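Local coordinates for protein MamA (Candidatus Magnetobacterium bavaricum, PDB 3VTX) that folds as a solenoid of tetratricopeptide repeats and, as a magnetosome-associated protein, probably serves as a scaffold for protein-protein interactions, at residues Asn37-Gly46 with Ala58-Asp69; Lys89-Ile100 with Ala109-Met120. All coordinates share one frame; numbering follows the deposited sequence.

Contact 1: Asn37-Gly46 with Ala58-Asp69; sequences NNVETLLKLG and AIESLKKFVVLD
Val39 O accepts the helical bond from Leu43 N and is also met by the edge of the Phe65 ring, with Phe65 CD2 3.3 Å from Val39 O and the oxygen in the ring plane. The slightly positive C-H rim of the ring thus faces a partly negative oxygen. What brings the ring there is its first torsion, which sets CG opposite the backbone nitrogen (chi1 179°) and swings the phenyl group across to helix 39-46. Val39 CB and Leu43 CB then rest against the same corner, the latter 3.8 Å from Phe65 CE2. Beside the ring, Leu42 is a knob in a hole formed by Ser61, Lys64, Phe65 and Leu68. Its CD1 branch meets Leu68 CD1 at 3.8 Å, the two side chains crossing at about a right angle, while CD2 turns toward Ser61.

Small residues let the backbones close up farther along. Gly46 and Ala58 have their CA atoms 4.1 Å apart, and Ala58 CB sits 3.3 Å from Gly46 O. Ser61 OG comes against Leu45 CD2. At the start of helix 39-46, Asn38 caps the first turn: its OD1 accepts from Thr41 N in the carbonyl plane at 2.9 Å and from Thr41 OG1, which comes from above that plane, at 2.7 Å. Thr41 itself packs on helix 21-34, and Phe65 and Leu62 reach helix 73-85, so the pair is sandwiched in a larger stack. Segments 39-46 and 58-68 run antiparallel at 154°, their axes 8.0 Å apart at the nearest point, with glycine, alanine and serine at the close approach and larger apolar groups toward the other end; they form the helical hairpin typical of the tetratricopeptide-repeat solenoid.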
loop_
_atom_site.group_PDB
_atom_site.type_symbol
_atom_site.label_atom_id
_atom_site.label_comp_id
_atom_site.label_asym_id
_atom_site.label_seq_id
_atom_site.Cartn_x
_atom_site.Cartn_y
_atom_site.Cartn_z
ATOM N N ASN A 37 10.506 -22.499 2.757
ATOM C CA ASN A 37 9.235 -22.294 2.116
ATOM C C ASN A 37 8.105 -21.928 3.084
ATOM O O ASN A 37 6.941 -22.023 2.734
ATOM C CB ASN A 37 8.884 -23.489 1.235
ATOM C CG ASN A 37 9.939 -23.729 0.158
ATOM O OD1 ASN A 37 10.361 -24.878 -0.049
ATOM N ND2 ASN A 37 10.403 -22.662 -0.502
ATOM N N ASN A 38 8.474 -21.478 4.290
ATOM C CA ASN A 38 7.506 -21.078 5.296
ATOM C C ASN A 38 6.917 -19.729 4.852
ATOM O O ASN A 38 7.538 -18.676 5.078
ATOM C CB ASN A 38 8.220 -20.920 6.631
ATOM C CG ASN A 38 7.263 -20.777 7.787
ATOM O OD1 ASN A 38 6.605 -19.736 8.013
ATOM N ND2 ASN A 38 7.145 -21.869 8.536
ATOM N N VAL A 39 5.748 -19.766 4.238
ATOM C CA VAL A 39 5.130 -18.543 3.719
ATOM C C VAL A 39 4.767 -17.579 4.829
ATOM O O VAL A 39 4.901 -16.363 4.638
ATOM C CB VAL A 39 3.921 -18.827 2.776
ATOM C CG1 VAL A 39 4.421 -19.516 1.478
ATOM C CG2 VAL A 39 2.868 -19.631 3.476
ATOM N N GLU A 40 4.368 -18.071 6.007
ATOM C CA GLU A 40 3.948 -17.166 7.086
ATOM C C GLU A 40 5.158 -16.273 7.511
ATOM O O GLU A 40 5.014 -15.029 7.730
ATOM C CB GLU A 40 3.519 -17.954 8.303
ATOM C CG GLU A 40 3.118 -17.123 9.442
ATOM C CD GLU A 40 2.371 -17.846 10.548
ATOM O OE1 GLU A 40 2.411 -19.095 10.561
ATOM O OE2 GLU A 40 1.760 -17.130 11.387
ATOM N N THR A 41 6.315 -16.928 7.590
ATOM C CA THR A 41 7.608 -16.261 7.892
ATOM C C THR A 41 8.086 -15.333 6.797
ATOM O O THR A 41 8.551 -14.233 7.100
ATOM C CB THR A 41 8.671 -17.255 8.329
ATOM O OG1 THR A 41 8.115 -17.955 9.449
ATOM C CG2 THR A 41 10.045 -16.539 8.862
ATOM N N LEU A 42 7.944 -15.738 5.557
ATOM C CA LEU A 42 8.299 -14.869 4.431
ATOM C C LEU A 42 7.508 -13.575 4.471
ATOM O O LEU A 42 8.102 -12.484 4.319
ATOM C CB LEU A 42 8.144 -15.581 3.096
ATOM C CG LEU A 42 9.211 -16.572 2.742
ATOM C CD1 LEU A 42 8.769 -17.505 1.553
ATOM C CD2 LEU A 42 10.611 -15.954 2.447
ATOM N N LEU A 43 6.221 -13.637 4.783
ATOM C CA LEU A 43 5.391 -12.440 4.825
ATOM C C LEU A 43 5.784 -11.585 6.025
ATOM O O LEU A 43 5.860 -10.390 5.943
ATOM C CB LEU A 43 3.910 -12.821 4.897
ATOM C CG LEU A 43 2.986 -11.632 4.886
ATOM C CD1 LEU A 43 3.197 -10.690 3.674
ATOM C CD2 LEU A 43 1.505 -12.191 4.913
ATOM N N LYS A 44 6.025 -12.204 7.175
ATOM C CA LYS A 44 6.432 -11.453 8.337
ATOM C C LYS A 44 7.789 -10.795 8.153
ATOM O O LYS A 44 7.915 -9.599 8.577
ATOM C CB LYS A 44 6.475 -12.329 9.610
ATOM C CG LYS A 44 5.080 -12.583 10.199
ATOM C CD LYS A 44 5.151 -13.753 11.209
ATOM C CE LYS A 44 3.774 -13.869 11.969
ATOM N NZ LYS A 44 3.921 -14.864 13.033
ATOM N N LEU A 45 8.743 -11.492 7.521
ATOM C CA LEU A 45 10.086 -10.867 7.274
ATOM C C LEU A 45 9.922 -9.689 6.312
ATOM O O LEU A 45 10.483 -8.619 6.494
ATOM C CB LEU A 45 11.094 -11.881 6.797
ATOM C CG LEU A 45 12.503 -11.429 6.475
ATOM C CD1 LEU A 45 13.068 -10.735 7.735
ATOM C CD2 LEU A 45 13.332 -12.551 5.961
ATOM N N GLY A 46 9.128 -9.884 5.272
ATOM C CA GLY A 46 8.816 -8.779 4.342
ATOM C C GLY A 46 8.236 -7.592 5.083
ATOM O O GLY A 46 8.644 -6.456 4.877
ATOM N N ALA A 58 12.480 -6.119 1.607
ATOM C CA ALA A 58 11.191 -6.716 1.715
ATOM C C ALA A 58 10.832 -7.504 0.468
ATOM O O ALA A 58 10.320 -8.631 0.563
ATOM C CB ALA A 58 10.106 -5.635 2.058
ATOM N N ILE A 59 11.062 -6.908 -0.679
ATOM C CA ILE A 59 10.709 -7.506 -1.979
ATOM C C ILE A 59 11.417 -8.877 -2.165
ATOM O O ILE A 59 10.832 -9.829 -2.713
ATOM C CB ILE A 59 11.050 -6.506 -3.131
ATOM C CG1 ILE A 59 10.057 -5.337 -3.131
ATOM C CG2 ILE A 59 11.052 -7.247 -4.561
ATOM C CD1 ILE A 59 10.573 -4.182 -4.026
ATOM N N GLU A 60 12.639 -9.032 -1.636
ATOM C CA GLU A 60 13.320 -10.318 -1.735
ATOM C C GLU A 60 12.469 -11.419 -1.115
ATOM O O GLU A 60 12.317 -12.487 -1.722
ATOM C CB GLU A 60 14.731 -10.268 -1.066
ATOM C CG GLU A 60 15.628 -9.174 -1.738
ATOM C CD GLU A 60 17.062 -9.035 -1.151
ATOM O OE1 GLU A 60 17.366 -9.656 -0.128
ATOM O OE2 GLU A 60 17.902 -8.247 -1.714
ATOM N N SER A 61 11.863 -11.189 0.061
ATOM C CA SER A 61 10.982 -12.150 0.703
ATOM C C SER A 61 9.612 -12.254 0.049
ATOM O O SER A 61 9.050 -13.319 -0.036
ATOM C CB SER A 61 10.784 -11.944 2.202
ATOM O OG SER A 61 11.984 -12.274 2.872
ATOM N N LEU A 62 9.040 -11.128 -0.319
ATOM C CA LEU A 62 7.700 -11.100 -0.879
ATOM C C LEU A 62 7.746 -11.787 -2.272
ATOM O O LEU A 62 6.750 -12.446 -2.655
ATOM C CB LEU A 62 7.220 -9.645 -1.040
ATOM C CG LEU A 62 6.976 -8.952 0.315
ATOM C CD1 LEU A 62 6.928 -7.388 0.149
ATOM C CD2 LEU A 62 5.687 -9.434 0.856
ATOM N N LYS A 63 8.810 -11.638 -3.066
ATOM C CA LYS A 63 8.951 -12.371 -4.342
ATOM C C LYS A 63 8.882 -13.901 -4.124
ATOM O O LYS A 63 8.166 -14.632 -4.876
ATOM C CB LYS A 63 10.239 -12.007 -5.149
ATOM C CG LYS A 63 10.088 -10.641 -5.883
ATOM C CD LYS A 63 11.454 -10.270 -6.477
ATOM C CE LYS A 63 11.444 -9.051 -7.422
ATOM N NZ LYS A 63 12.952 -8.821 -7.877
ATOM N N LYS A 64 9.602 -14.374 -3.120
ATOM C CA LYS A 64 9.620 -15.813 -2.761
ATOM C C LYS A 64 8.238 -16.256 -2.271
ATOM O O LYS A 64 7.754 -17.314 -2.683
ATOM C CB LYS A 64 10.653 -16.119 -1.706
ATOM C CG LYS A 64 12.051 -15.927 -2.164
ATOM C CD LYS A 64 12.971 -16.135 -0.948
ATOM C CE LYS A 64 14.454 -15.773 -1.167
ATOM N NZ LYS A 64 14.852 -16.221 -2.517
ATOM N N PHE A 65 7.563 -15.425 -1.463
ATOM C CA PHE A 65 6.237 -15.718 -1.012
ATOM C C PHE A 65 5.293 -15.979 -2.214
ATOM O O PHE A 65 4.513 -16.938 -2.194
ATOM C CB PHE A 65 5.688 -14.580 -0.157
ATOM C CG PHE A 65 4.299 -14.771 0.355
ATOM C CD1 PHE A 65 3.187 -14.587 -0.472
ATOM C CD2 PHE A 65 4.088 -15.091 1.658
ATOM C CE1 PHE A 65 1.899 -14.766 0.076
ATOM C CE2 PHE A 65 2.814 -15.318 2.192
ATOM C CZ PHE A 65 1.717 -15.120 1.364
ATOM N N VAL A 66 5.285 -15.082 -3.191
ATOM C CA VAL A 66 4.257 -15.172 -4.232
ATOM C C VAL A 66 4.550 -16.324 -5.191
ATOM O O VAL A 66 3.631 -16.780 -5.899
ATOM C CB VAL A 66 3.955 -13.809 -4.958
ATOM C CG1 VAL A 66 3.351 -12.826 -3.955
ATOM C CG2 VAL A 66 5.139 -13.199 -5.721
ATOM N N VAL A 67 5.799 -16.759 -5.276
ATOM C CA VAL A 67 6.131 -18.014 -5.987
ATOM C C VAL A 67 5.402 -19.188 -5.367
ATOM O O VAL A 67 4.955 -20.144 -6.088
ATOM C CB VAL A 67 7.652 -18.287 -6.030
ATOM C CG1 VAL A 67 7.965 -19.814 -6.356
ATOM C CG2 VAL A 67 8.280 -17.367 -7.039
ATOM N N LEU A 68 5.267 -19.156 -4.062
ATOM C CA LEU A 68 4.732 -20.260 -3.314
ATOM C C LEU A 68 3.267 -20.082 -3.038
ATOM O O LEU A 68 2.593 -21.083 -2.895
ATOM C CB LEU A 68 5.448 -20.436 -1.964
ATOM C CG LEU A 68 6.878 -20.831 -1.990
ATOM C CD1 LEU A 68 7.646 -20.377 -0.687
ATOM C CD2 LEU A 68 6.897 -22.336 -2.200
ATOM N N ASP A 69 2.752 -18.840 -3.036
ATOM C CA ASP A 69 1.375 -18.539 -2.646
ATOM C C ASP A 69 0.840 -17.359 -3.441
ATOM O O ASP A 69 1.253 -16.242 -3.217
ATOM C CB ASP A 69 1.313 -18.285 -1.165
ATOM C CG ASP A 69 -0.134 -18.175 -0.616
ATOM O OD1 ASP A 69 -1.060 -17.784 -1.387
ATOM O OD2 ASP A 69 -0.317 -18.368 0.618
#

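Contact 2: Lys89-Ile100 with Ala109-Met120; sequences KQAAIDALQRAI and AYYKLGLVYDSM
A junction between successive tetratricopeptide motifs is built where Leu96 and Val116 interlock, on helices 89-102 and 107-119; segments 89-100 and 109-119 run antiparallel at 157°, their axes coming within 9.4 Å at closest approach. The middle is a reciprocal knobs-into-holes arrangement. Leu96 fits among Ala109, Lys112, Leu113 and Val116, and Val116 in turn fits among Lys89, Ala92, Ile93 and Leu96, the two knobs touching through Leu96 CD1 and Val116 CG2 at 4.0 Å.

At one end Ile100 spreads over Tyr110. Its CD1 lies above one ring face, 4.0 Å from the centroid and 24° off the normal, a CH-pi contact, while CG2 sits beside the phenol oxygen. The hydroxyl is hydrogen-bonded to Thr104 O in the linker, which helps hold the ring in place. Ile100 CD1 further touches Leu113 CD2.

Toward the other end, Ile93 CD1 and Met120 SD meet tip to tip at 3.6 Å, and the same methyl lies 3.7 Å from Tyr117 CE1, its side chain crossing that of the tyrosine at about a right angle. Lys89 slides past Met120 in the opposite direction, with Lys89 CD and Met120 CG tightly packed at 3.5 Å. Because its chain is fully extended beyond CG (chi2 180°), Lys89 NZ reaches Ser119 OG and donates to it at 2.9 Å. Ser119 OG in turn donates a hydrogen bond to Val116 O at 2.6 Å, so the hydroxyl both accepts and donates. The chemistry is therefore mostly that of hydrocarbon and aromatic surfaces meshing, with a single ammonium-to-hydroxyl bond tying Lys89 to Ser119 at the edge of the contact.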
loop_
_atom_site.group_PDB
_atom_site.type_symbol
_atom_site.label_atom_id
_atom_site.label_comp_id
_atom_site.label_asym_id
_atom_site.label_seq_id
_atom_site.Cartn_x
_atom_site.Cartn_y
_atom_site.Cartn_z
ATOM N N LYS A 89 7.780 0.512 -11.654
ATOM C CA LYS A 89 6.339 0.898 -11.721
ATOM C C LYS A 89 5.519 -0.139 -12.407
ATOM O O LYS A 89 4.417 -0.403 -11.965
ATOM C CB LYS A 89 6.212 2.242 -12.419
ATOM C CG LYS A 89 6.658 3.375 -11.572
ATOM C CD LYS A 89 6.528 4.656 -12.270
ATOM C CE LYS A 89 7.089 5.785 -11.467
ATOM N NZ LYS A 89 6.774 7.094 -12.154
ATOM N N GLN A 90 6.054 -0.808 -13.440
ATOM C CA GLN A 90 5.275 -1.883 -14.012
ATOM C C GLN A 90 5.142 -3.081 -13.106
ATOM O O GLN A 90 4.114 -3.736 -13.093
ATOM C CB GLN A 90 5.832 -2.321 -15.372
ATOM C CG GLN A 90 4.937 -3.326 -16.122
ATOM C CD GLN A 90 3.552 -2.782 -16.368
ATOM O OE1 GLN A 90 3.409 -1.698 -16.915
ATOM N NE2 GLN A 90 2.541 -3.499 -15.903
ATOM N N ALA A 91 6.173 -3.374 -12.308
ATOM C CA ALA A 91 6.026 -4.461 -11.384
ATOM C C ALA A 91 4.989 -4.060 -10.311
ATOM O O ALA A 91 4.377 -4.920 -9.712
ATOM C CB ALA A 91 7.424 -4.802 -10.696
ATOM N N ALA A 92 4.929 -2.784 -9.995
ATOM C CA ALA A 92 3.998 -2.270 -8.997
ATOM C C ALA A 92 2.569 -2.484 -9.508
ATOM O O ALA A 92 1.729 -2.953 -8.790
ATOM C CB ALA A 92 4.241 -0.802 -8.665
ATOM N N ILE A 93 2.323 -2.022 -10.730
ATOM C CA ILE A 93 1.012 -2.223 -11.386
ATOM C C ILE A 93 0.656 -3.690 -11.367
ATOM O O ILE A 93 -0.450 -4.069 -10.992
ATOM C CB ILE A 93 1.020 -1.671 -12.826
ATOM C CG1 ILE A 93 1.106 -0.137 -12.839
ATOM C CG2 ILE A 93 -0.245 -2.072 -13.583
ATOM C CD1 ILE A 93 1.540 0.404 -14.194
ATOM N N ASP A 94 1.569 -4.529 -11.855
ATOM C CA ASP A 94 1.248 -5.962 -11.982
ATOM C C ASP A 94 0.793 -6.538 -10.640
ATOM O O ASP A 94 -0.267 -7.142 -10.556
ATOM C CB ASP A 94 2.403 -6.784 -12.538
ATOM C CG ASP A 94 2.754 -6.459 -13.994
ATOM O OD1 ASP A 94 1.993 -5.779 -14.762
ATOM O OD2 ASP A 94 3.882 -6.870 -14.366
ATOM N N ALA A 95 1.548 -6.269 -9.569
ATOM C CA ALA A 95 1.192 -6.709 -8.279
ATOM C C ALA A 95 -0.061 -6.119 -7.716
ATOM O O ALA A 95 -0.844 -6.830 -7.133
ATOM C CB ALA A 95 2.381 -6.449 -7.258
ATOM N N LEU A 96 -0.276 -4.812 -7.895
ATOM C CA LEU A 96 -1.454 -4.194 -7.349
ATOM C C LEU A 96 -2.716 -4.733 -8.069
ATOM O O LEU A 96 -3.745 -4.940 -7.404
ATOM C CB LEU A 96 -1.406 -2.674 -7.492
ATOM C CG LEU A 96 -0.304 -2.051 -6.645
ATOM C CD1 LEU A 96 0.053 -0.652 -7.071
ATOM C CD2 LEU A 96 -0.739 -2.040 -5.192
ATOM N N GLN A 97 -2.598 -4.967 -9.375
ATOM C CA GLN A 97 -3.683 -5.575 -10.180
ATOM C C GLN A 97 -4.025 -6.950 -9.600
ATOM O O GLN A 97 -5.224 -7.332 -9.485
ATOM C CB GLN A 97 -3.285 -5.742 -11.660
ATOM C CG GLN A 97 -3.368 -4.476 -12.514
ATOM C CD GLN A 97 -2.904 -4.724 -13.939
ATOM O OE1 GLN A 97 -2.269 -5.729 -14.225
ATOM N NE2 GLN A 97 -3.216 -3.805 -14.830
ATOM N N ARG A 98 -2.996 -7.698 -9.265
ATOM C CA ARG A 98 -3.223 -8.984 -8.651
ATOM C C ARG A 98 -3.894 -8.881 -7.334
ATOM O O ARG A 98 -4.762 -9.681 -7.048
ATOM C CB ARG A 98 -1.991 -9.852 -8.592
ATOM C CG ARG A 98 -1.585 -10.339 -10.004
ATOM C CD ARG A 98 -0.545 -11.449 -10.032
ATOM N NE ARG A 98 0.708 -10.993 -10.647
ATOM C CZ ARG A 98 1.007 -10.992 -11.948
ATOM N NH1 ARG A 98 0.157 -11.453 -12.866
ATOM N NH2 ARG A 98 2.192 -10.536 -12.327
ATOM N N ALA A 99 -3.528 -7.882 -6.519
ATOM C CA ALA A 99 -4.178 -7.679 -5.233
ATOM C C ALA A 99 -5.673 -7.404 -5.392
ATOM O O ALA A 99 -6.547 -7.878 -4.609
ATOM C CB ALA A 99 -3.529 -6.480 -4.478
ATOM N N ILE A 100 -5.967 -6.551 -6.342
ATOM C CA ILE A 100 -7.322 -6.100 -6.599
ATOM C C ILE A 100 -8.136 -7.285 -7.175
ATOM O O ILE A 100 -9.342 -7.395 -6.954
ATOM C CB ILE A 100 -7.308 -4.929 -7.584
ATOM C CG1 ILE A 100 -6.854 -3.683 -6.807
ATOM C CG2 ILE A 100 -8.698 -4.706 -8.244
ATOM C CD1 ILE A 100 -6.380 -2.592 -7.755
ATOM N N ALA A 109 -5.316 -0.671 -2.258
ATOM C CA ALA A 109 -4.724 -1.110 -3.483
ATOM C C ALA A 109 -5.148 -0.275 -4.646
ATOM O O ALA A 109 -4.301 0.031 -5.502
ATOM C CB ALA A 109 -5.073 -2.612 -3.737
ATOM N N TYR A 110 -6.432 0.080 -4.738
ATOM C CA TYR A 110 -6.882 0.890 -5.850
ATOM C C TYR A 110 -6.210 2.285 -5.722
ATOM O O TYR A 110 -5.820 2.865 -6.741
ATOM C CB TYR A 110 -8.353 1.146 -5.857
ATOM C CG TYR A 110 -9.191 -0.013 -6.378
ATOM C CD1 TYR A 110 -9.897 -0.783 -5.496
ATOM C CD2 TYR A 110 -9.249 -0.304 -7.720
ATOM C CE1 TYR A 110 -10.697 -1.838 -5.974
ATOM C CE2 TYR A 110 -10.052 -1.383 -8.212
ATOM C CZ TYR A 110 -10.744 -2.134 -7.288
ATOM O OH TYR A 110 -11.616 -3.179 -7.743
ATOM N N TYR A 111 -6.125 2.817 -4.502
ATOM C CA TYR A 111 -5.521 4.162 -4.294
ATOM C C TYR A 111 -4.048 4.150 -4.715
ATOM O O TYR A 111 -3.621 4.969 -5.536
ATOM C CB TYR A 111 -5.708 4.719 -2.907
ATOM C CG TYR A 111 -5.310 6.160 -2.780
ATOM C CD1 TYR A 111 -5.903 7.087 -3.610
ATOM C CD2 TYR A 111 -4.312 6.559 -1.957
ATOM C CE1 TYR A 111 -5.523 8.438 -3.565
ATOM C CE2 TYR A 111 -3.903 7.913 -1.918
ATOM C CZ TYR A 111 -4.537 8.814 -2.726
ATOM O OH TYR A 111 -4.126 10.138 -2.654
ATOM N N LYS A 112 -3.312 3.166 -4.250
ATOM C CA LYS A 112 -1.903 3.036 -4.642
ATOM C C LYS A 112 -1.749 2.875 -6.154
ATOM O O LYS A 112 -0.825 3.475 -6.785
ATOM C CB LYS A 112 -1.200 1.858 -3.918
ATOM C CG LYS A 112 -0.854 2.057 -2.442
ATOM C CD LYS A 112 0.368 2.944 -2.096
ATOM C CE LYS A 112 1.065 2.424 -0.798
ATOM N NZ LYS A 112 2.159 3.352 -0.366
ATOM N N LEU A 113 -2.620 2.076 -6.795
ATOM C CA LEU A 113 -2.573 1.841 -8.222
ATOM C C LEU A 113 -2.791 3.136 -8.947
ATOM O O LEU A 113 -2.089 3.457 -9.895
ATOM C CB LEU A 113 -3.674 0.800 -8.644
ATOM C CG LEU A 113 -3.698 0.573 -10.127
ATOM C CD1 LEU A 113 -2.383 -0.161 -10.678
ATOM C CD2 LEU A 113 -4.985 -0.313 -10.413
ATOM N N GLY A 114 -3.722 3.919 -8.443
ATOM C CA GLY A 114 -3.956 5.235 -9.005
ATOM C C GLY A 114 -2.742 6.181 -8.886
ATOM O O GLY A 114 -2.371 6.872 -9.874
ATOM N N LEU A 115 -2.076 6.131 -7.731
ATOM C CA LEU A 115 -0.877 6.923 -7.493
ATOM C C LEU A 115 0.191 6.499 -8.496
ATOM O O LEU A 115 0.894 7.373 -9.095
ATOM C CB LEU A 115 -0.349 6.773 -6.085
ATOM C CG LEU A 115 -1.250 7.405 -5.015
ATOM C CD1 LEU A 115 -0.588 7.108 -3.642
ATOM C CD2 LEU A 115 -1.502 8.961 -5.168
ATOM N N VAL A 116 0.362 5.214 -8.692
ATOM C CA VAL A 116 1.368 4.713 -9.626
ATOM C C VAL A 116 1.032 5.214 -11.077
ATOM O O VAL A 116 1.924 5.817 -11.744
ATOM C CB VAL A 116 1.506 3.211 -9.586
ATOM C CG1 VAL A 116 2.587 2.724 -10.624
ATOM C CG2 VAL A 116 1.915 2.712 -8.242
ATOM N N TYR A 117 -0.189 5.033 -11.524
ATOM C CA TYR A 117 -0.604 5.481 -12.866
ATOM C C TYR A 117 -0.424 6.964 -13.047
ATOM O O TYR A 117 0.169 7.414 -14.016
ATOM C CB TYR A 117 -2.024 5.145 -13.119
ATOM C CG TYR A 117 -2.274 3.703 -13.564
ATOM C CD1 TYR A 117 -1.505 3.060 -14.553
ATOM C CD2 TYR A 117 -3.390 3.042 -13.061
ATOM C CE1 TYR A 117 -1.822 1.754 -14.942
ATOM C CE2 TYR A 117 -3.684 1.735 -13.469
ATOM C CZ TYR A 117 -2.911 1.139 -14.397
ATOM O OH TYR A 117 -3.276 -0.140 -14.769
ATOM N N ASP A 118 -0.761 7.738 -12.031
ATOM C CA ASP A 118 -0.652 9.176 -12.216
ATOM C C ASP A 118 0.829 9.571 -12.330
ATOM O O ASP A 118 1.155 10.507 -13.092
ATOM C CB ASP A 118 -1.298 9.962 -11.106
ATOM C CG ASP A 118 -1.686 11.426 -11.551
ATOM O OD1 ASP A 118 -2.303 11.558 -12.611
ATOM O OD2 ASP A 118 -1.262 12.371 -10.806
ATOM N N SER A 119 1.679 8.870 -11.603
ATOM C CA SER A 119 3.111 9.145 -11.635
ATOM C C SER A 119 3.709 8.889 -12.976
ATOM O O SER A 119 4.797 9.418 -13.242
ATOM C CB SER A 119 3.922 8.413 -10.590
ATOM O OG SER A 119 4.101 7.046 -10.945
ATOM N N MET A 120 3.072 8.051 -13.741
ATOM C CA MET A 120 3.481 7.685 -15.101
ATOM C C MET A 120 2.848 8.545 -16.172
ATOM O O MET A 120 3.165 8.365 -17.363
ATOM C CB MET A 120 3.101 6.230 -15.338
ATOM C CG MET A 120 3.889 5.299 -14.477
ATOM S SD MET A 120 3.087 3.635 -14.535
ATOM C CE MET A 120 3.269 3.174 -16.274
#

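Contact 1 and contact 2 are two instances of one principle, the pairing of successive antiparallel helices in a tetratricopeptide solenoid. They come in series along the chain: the pair 39-51 and 55-68 is complete before the pair 89-102 and 107-119 begins. Their centres lie 20 Å apart and their nearest atoms about 7 Å, so they do not touch. They share no helix; helix 73-85 lies between them in sequence, receiving Leu62 and Phe65 from contact 1 and Lys112 and Val116 from contact 2. The axes approach more closely in contact 1, where Gly46 meets Ala58 and Ser61, and both contacts belong to one continuous solenoid.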